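Local coordinates for protein probable exosome complex exonuclease 2 (PDB 2PO1) that is a probable non-catalytic Rrp42 subunit of the archaeal exosome, an RNA-degrading complex, and probably helps to shape the active site of its Rrp41 partner, at residues Glu34-Ile39 against Val55-Thr60; Ile195-Thr200 against Lys259-Ile264. All coordinates share one frame; numbering follows the deposited sequence.

Interaction 1: residues Glu34-Ile39 against Val55-Thr60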
loop_
_atom_site.group_PDB
_atom_site.type_symbol
_atom_site.label_atom_id
_atom_site.label_comp_id
_atom_site.label_asym_id
_atom_site.label_seq_id
_atom_site.Cartn_x
_atom_site.Cartn_y
_atom_site.Cartn_z
ATOM N N GLU C 34 30.200 30.946 -3.694
ATOM C CA GLU C 34 30.515 30.066 -2.548
ATOM C C GLU C 34 29.774 30.436 -1.268
ATOM O O GLU C 34 30.048 29.883 -0.203
ATOM C CB GLU C 34 32.042 29.902 -2.328
ATOM C CG GLU C 34 32.740 29.089 -3.448
ATOM C CD GLU C 34 34.237 29.014 -3.274
ATOM O OE1 GLU C 34 34.731 29.498 -2.218
ATOM O OE2 GLU C 34 34.908 28.467 -4.202
ATOM N N ASP C 35 28.789 31.317 -1.376
ATOM C CA ASP C 35 28.071 31.727 -0.189
ATOM C C ASP C 35 26.795 30.937 0.032
ATOM O O ASP C 35 26.047 30.689 -0.906
ATOM C CB ASP C 35 27.734 33.190 -0.297
ATOM C CG ASP C 35 28.956 34.035 -0.331
ATOM O OD1 ASP C 35 30.014 33.549 0.098
ATOM O OD2 ASP C 35 28.873 35.150 -0.801
ATOM N N TYR C 36 26.565 30.579 1.291
ATOM C CA TYR C 36 25.253 30.112 1.738
ATOM C C TYR C 36 24.376 31.294 1.931
ATOM O O TYR C 36 24.873 32.367 2.240
ATOM C CB TYR C 36 25.399 29.378 3.078
ATOM C CG TYR C 36 25.645 27.943 2.817
ATOM C CD1 TYR C 36 26.874 27.517 2.355
ATOM C CD2 TYR C 36 24.626 27.010 2.969
ATOM C CE1 TYR C 36 27.103 26.191 2.071
ATOM C CE2 TYR C 36 24.855 25.700 2.702
ATOM C CZ TYR C 36 26.073 25.296 2.240
ATOM O OH TYR C 36 26.305 23.979 1.918
ATOM N N ARG C 37 23.067 31.059 1.830
ATOM C CA ARG C 37 22.071 32.056 2.178
ATOM C C ARG C 37 22.175 32.157 3.668
ATOM O O ARG C 37 22.813 31.300 4.264
ATOM C CB ARG C 37 20.684 31.540 1.798
ATOM C CG ARG C 37 20.425 31.513 0.337
ATOM C CD ARG C 37 19.194 30.653 0.026
ATOM N NE ARG C 37 19.479 29.255 0.246
ATOM C CZ ARG C 37 18.577 28.282 0.066
ATOM N NH1 ARG C 37 17.326 28.594 -0.261
ATOM N NH2 ARG C 37 18.922 26.999 0.232
ATOM N N PRO C 38 21.512 33.158 4.295
ATOM C CA PRO C 38 21.642 33.180 5.730
ATOM C C PRO C 38 21.147 31.908 6.370
ATOM O O PRO C 38 20.172 31.323 5.901
ATOM C CB PRO C 38 20.794 34.398 6.146
ATOM C CG PRO C 38 20.773 35.279 4.954
ATOM C CD PRO C 38 20.671 34.270 3.817
ATOM N N ILE C 39 21.877 31.441 7.388
ATOM C CA ILE C 39 21.569 30.174 8.028
ATOM C C ILE C 39 21.050 30.488 9.398
ATOM O O ILE C 39 21.605 31.334 10.102
ATOM C CB ILE C 39 22.792 29.273 8.135
ATOM C CG1 ILE C 39 23.203 28.786 6.736
ATOM C CG2 ILE C 39 22.429 27.999 8.921
ATOM C CD1 ILE C 39 24.654 28.220 6.666
ATOM N N VAL C 55 16.320 24.122 11.058
ATOM C CA VAL C 55 17.325 24.770 10.216
ATOM C C VAL C 55 16.677 25.557 9.095
ATOM O O VAL C 55 15.756 25.084 8.490
ATOM C CB VAL C 55 18.353 23.771 9.676
ATOM C CG1 VAL C 55 19.302 24.421 8.698
ATOM C CG2 VAL C 55 19.181 23.248 10.862
ATOM N N LYS C 56 17.132 26.797 8.888
ATOM C CA LYS C 56 16.696 27.628 7.771
ATOM C C LYS C 56 17.918 27.957 6.964
ATOM O O LYS C 56 18.880 28.486 7.533
ATOM C CB LYS C 56 16.042 28.917 8.290
ATOM C CG LYS C 56 14.886 28.632 9.245
ATOM C CD LYS C 56 14.097 29.900 9.583
ATOM C CE LYS C 56 13.319 29.695 10.874
ATOM N NZ LYS C 56 12.902 31.007 11.513
ATOM N N LEU C 57 17.885 27.595 5.674
ATOM C CA LEU C 57 18.858 28.052 4.693
ATOM C C LEU C 57 18.066 29.046 3.854
ATOM O O LEU C 57 17.241 28.639 3.046
ATOM C CB LEU C 57 19.307 26.885 3.819
ATOM C CG LEU C 57 20.634 26.247 4.142
ATOM C CD1 LEU C 57 20.949 26.037 5.669
ATOM C CD2 LEU C 57 20.896 24.997 3.313
ATOM N N GLY C 58 18.232 30.340 4.149
ATOM C CA GLY C 58 17.369 31.368 3.598
ATOM C C GLY C 58 15.995 30.909 4.025
ATOM O O GLY C 58 15.772 30.674 5.220
ATOM N N SER C 59 15.133 30.697 3.033
ATOM C CA SER C 59 13.744 30.436 3.283
ATOM C C SER C 59 13.466 28.951 3.309
ATOM O O SER C 59 12.364 28.560 3.597
ATOM C CB SER C 59 12.895 31.085 2.198
ATOM O OG SER C 59 12.785 32.484 2.407
ATOM N N THR C 60 14.441 28.121 2.950
ATOM C CA THR C 60 14.286 26.691 3.119
ATOM C C THR C 60 14.265 26.414 4.618
ATOM O O THR C 60 15.143 26.846 5.358
ATOM C CB THR C 60 15.471 25.905 2.488
ATOM O OG1 THR C 60 15.299 25.856 1.073
ATOM C CG2 THR C 60 15.522 24.495 3.020
HETATM O O HOH W 1 15.708 30.939 0.268
HETATM O O HOH W 2 17.806 31.829 6.917
#
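An antiparallel strand-to-turn junction brings R37 and I39 against L57 and G58 in the mixed sheet of the RNase PH fold, where strand 39-43, outermost within this chain, starts alongside the end of strand 51-57. I39 and L57 form a non-hydrogen-bonded pair, and their side chains lie side by side on the same face, I39 CG1 3.7 Å from L57 CD1. I39 also meets helix 247-275 there, as Y36 does from the preceding loop, while L57 meets helix 152-166. Across the backbones, I39 CA makes a CH...O contact with K56 O at 3.2 Å. L57 to T60 is a type II' turn, with G58 at positive phi (56°); a side chain on G58 would run into R37 CD. R37 bends at chi3 (-71°), which brings its guanidinium over the turn: L57 O sits 3.2 Å from its plane, over the centre, poorly angled for a bond from NH1, and accepts T60 N instead. Water 1 links R37 NH1 to S59 N, while NH1 also bonds D149 O and NH2 forms a salt bridge with D211. Were R37 cut back to an alanine, D211 would probably lose this cationic mate and the turn its cover over L57 O. G58 N donates a hydrogen bond to P38 O (2.8 Å, 171°), and water 2 joins that same P38 O to G58 O.

Interaction 2: residues Ile195-Thr200 against Lys259-Ile264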
loop_
_atom_site.group_PDB
_atom_site.type_symbol
_atom_site.label_atom_id
_atom_site.label_comp_id
_atom_site.label_asym_id
_atom_site.label_seq_id
_atom_site.Cartn_x
_atom_site.Cartn_y
_atom_site.Cartn_z
ATOM N N ILE C 195 30.882 15.581 13.242
ATOM C CA ILE C 195 29.839 16.480 12.766
ATOM C C ILE C 195 29.824 16.619 11.241
ATOM O O ILE C 195 30.174 17.660 10.727
ATOM C CB ILE C 195 29.851 17.874 13.480
ATOM C CG1 ILE C 195 29.747 17.688 14.969
ATOM C CG2 ILE C 195 28.650 18.757 13.024
ATOM C CD1 ILE C 195 30.384 18.816 15.729
ATOM N N PRO C 196 29.368 15.575 10.529
ATOM C CA PRO C 196 29.293 15.630 9.085
ATOM C C PRO C 196 28.252 16.652 8.660
ATOM O O PRO C 196 27.184 16.757 9.286
ATOM C CB PRO C 196 28.827 14.214 8.714
ATOM C CG PRO C 196 28.054 13.765 9.894
ATOM C CD PRO C 196 28.838 14.293 11.036
ATOM N N VAL C 197 28.587 17.409 7.617
ATOM C CA VAL C 197 27.778 18.514 7.123
ATOM C C VAL C 197 27.761 18.314 5.625
ATOM O O VAL C 197 28.826 18.200 5.024
ATOM C CB VAL C 197 28.443 19.875 7.502
ATOM C CG1 VAL C 197 27.817 21.013 6.742
ATOM C CG2 VAL C 197 28.301 20.130 8.988
ATOM N N PRO C 198 26.560 18.184 5.012
ATOM C CA PRO C 198 26.647 18.097 3.548
ATOM C C PRO C 198 26.800 19.488 3.013
ATOM O O PRO C 198 26.172 20.443 3.531
ATOM C CB PRO C 198 25.292 17.526 3.106
ATOM C CG PRO C 198 24.496 17.315 4.337
ATOM C CD PRO C 198 25.159 18.104 5.477
ATOM N N VAL C 199 27.671 19.625 2.020
ATOM C CA VAL C 199 27.659 20.855 1.280
ATOM C C VAL C 199 27.300 20.539 -0.154
ATOM O O VAL C 199 27.856 19.625 -0.719
ATOM C CB VAL C 199 29.015 21.537 1.415
ATOM C CG1 VAL C 199 29.084 22.684 0.489
ATOM C CG2 VAL C 199 29.227 21.969 2.911
ATOM N N THR C 200 26.385 21.293 -0.745
ATOM C CA THR C 200 25.804 20.926 -2.022
ATOM C C THR C 200 25.988 22.036 -3.023
ATOM O O THR C 200 25.850 23.179 -2.692
ATOM C CB THR C 200 24.323 20.590 -1.840
ATOM O OG1 THR C 200 24.223 19.329 -1.172
ATOM C CG2 THR C 200 23.650 20.524 -3.129
ATOM N N LYS C 259 35.528 23.460 3.403
ATOM C CA LYS C 259 35.641 24.825 3.857
ATOM C C LYS C 259 34.285 25.313 4.315
ATOM O O LYS C 259 34.132 25.886 5.367
ATOM C CB LYS C 259 36.130 25.697 2.717
ATOM C CG LYS C 259 36.355 27.131 3.120
ATOM C CD LYS C 259 36.905 27.909 1.930
ATOM C CE LYS C 259 35.957 27.838 0.724
ATOM N NZ LYS C 259 36.546 28.554 -0.450
ATOM N N LYS C 260 33.268 25.072 3.505
ATOM C CA LYS C 260 31.949 25.526 3.853
ATOM C C LYS C 260 31.415 24.691 5.031
ATOM O O LYS C 260 30.715 25.213 5.920
ATOM C CB LYS C 260 31.044 25.427 2.607
ATOM C CG LYS C 260 31.554 26.396 1.513
ATOM C CD LYS C 260 30.821 27.704 1.663
ATOM C CE LYS C 260 31.590 28.710 2.313
ATOM N NZ LYS C 260 30.770 29.965 2.500
ATOM N N ALA C 261 31.741 23.402 5.042
ATOM C CA ALA C 261 31.245 22.499 6.128
ATOM C C ALA C 261 31.797 23.025 7.453
ATOM O O ALA C 261 31.120 23.049 8.480
ATOM C CB ALA C 261 31.681 21.101 5.898
ATOM N N GLU C 262 33.032 23.478 7.433
ATOM C CA GLU C 262 33.624 23.934 8.665
ATOM C C GLU C 262 32.951 25.190 9.148
ATOM O O GLU C 262 32.796 25.353 10.345
ATOM C CB GLU C 262 35.137 24.101 8.564
ATOM C CG GLU C 262 35.871 24.320 9.952
ATOM C CD GLU C 262 35.290 23.475 11.155
ATOM O OE1 GLU C 262 34.978 24.081 12.229
ATOM O OE2 GLU C 262 35.139 22.219 11.021
ATOM N N GLU C 263 32.617 26.108 8.232
ATOM C CA GLU C 263 31.936 27.350 8.599
ATOM C C GLU C 263 30.548 26.989 9.179
ATOM O O GLU C 263 30.067 27.615 10.112
ATOM C CB GLU C 263 31.772 28.213 7.346
ATOM C CG GLU C 263 33.106 28.757 6.761
ATOM C CD GLU C 263 32.868 29.574 5.489
ATOM O OE1 GLU C 263 31.806 29.426 4.904
ATOM O OE2 GLU C 263 33.746 30.333 5.064
ATOM N N ILE C 264 29.928 25.954 8.619
ATOM C CA ILE C 264 28.623 25.498 9.081
ATOM C C ILE C 264 28.714 24.768 10.426
ATOM O O ILE C 264 27.863 24.986 11.322
ATOM C CB ILE C 264 27.961 24.643 8.005
ATOM C CG1 ILE C 264 27.740 25.545 6.765
ATOM C CG2 ILE C 264 26.712 24.000 8.554
ATOM C CD1 ILE C 264 26.713 25.130 5.904
#
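K260 and A261, with I264 one turn further on, are the residues of helix 259-264 that press on strand 197-200. The two axes approach to 7.9 Å, their directions 131° apart. K260 contributes the root of its chain: CB lies 3.9 Å from V199 CG2, the two side chains crossing at about a right angle. Bends at chi2 (-93°) and chi3 then lead the lysine away from the strand, and its NZ hydrogen-bonds E34 O. A261 comes next and faces the strand where the backbones are nearest, its CA 5.4 Å from V197 CA. A261 CB is 3.8 Å from V197 CB, and V199 CG2 reaches past that methyl to the backbone, 3.6 Å from A261 N. I264 turns CG2 onto V197 CG1 at 3.7 Å. V197 meets both I264 and A261 through CG1, which stands anti to the backbone N (chi1 167°) and leans toward the later turn. P196 and P198 point away from helix 259-264 and touch helix 152-166. All five touching residues are buried and the contacts are carried by aliphatic groups, a helix laid across an antiparallel four-stranded sheet in the second half of the RNase PH fold.

Overall arrangement
Interactions 1 and 2 come in series along the chain, the first closing before the second opens, yet their centres lie about 13 Å apart. Interaction 1 belongs to the mixed sheet of the first half of the fold, interaction 2 to the four-stranded antiparallel sheet and its C-terminal helix 247-275. Segment 34-39 bridges them: E34 OE1 forms a 2.7 Å salt bridge with K259 NZ, and Y36 packs its ring carbon CZ on I264 CD1 and its OH against V199 CG1. The Y36 hydroxyl also bonds D154 of helix 152-166, a helix that both contacts touch. Together the contacts help tie the two sheets of this exosome subunit together.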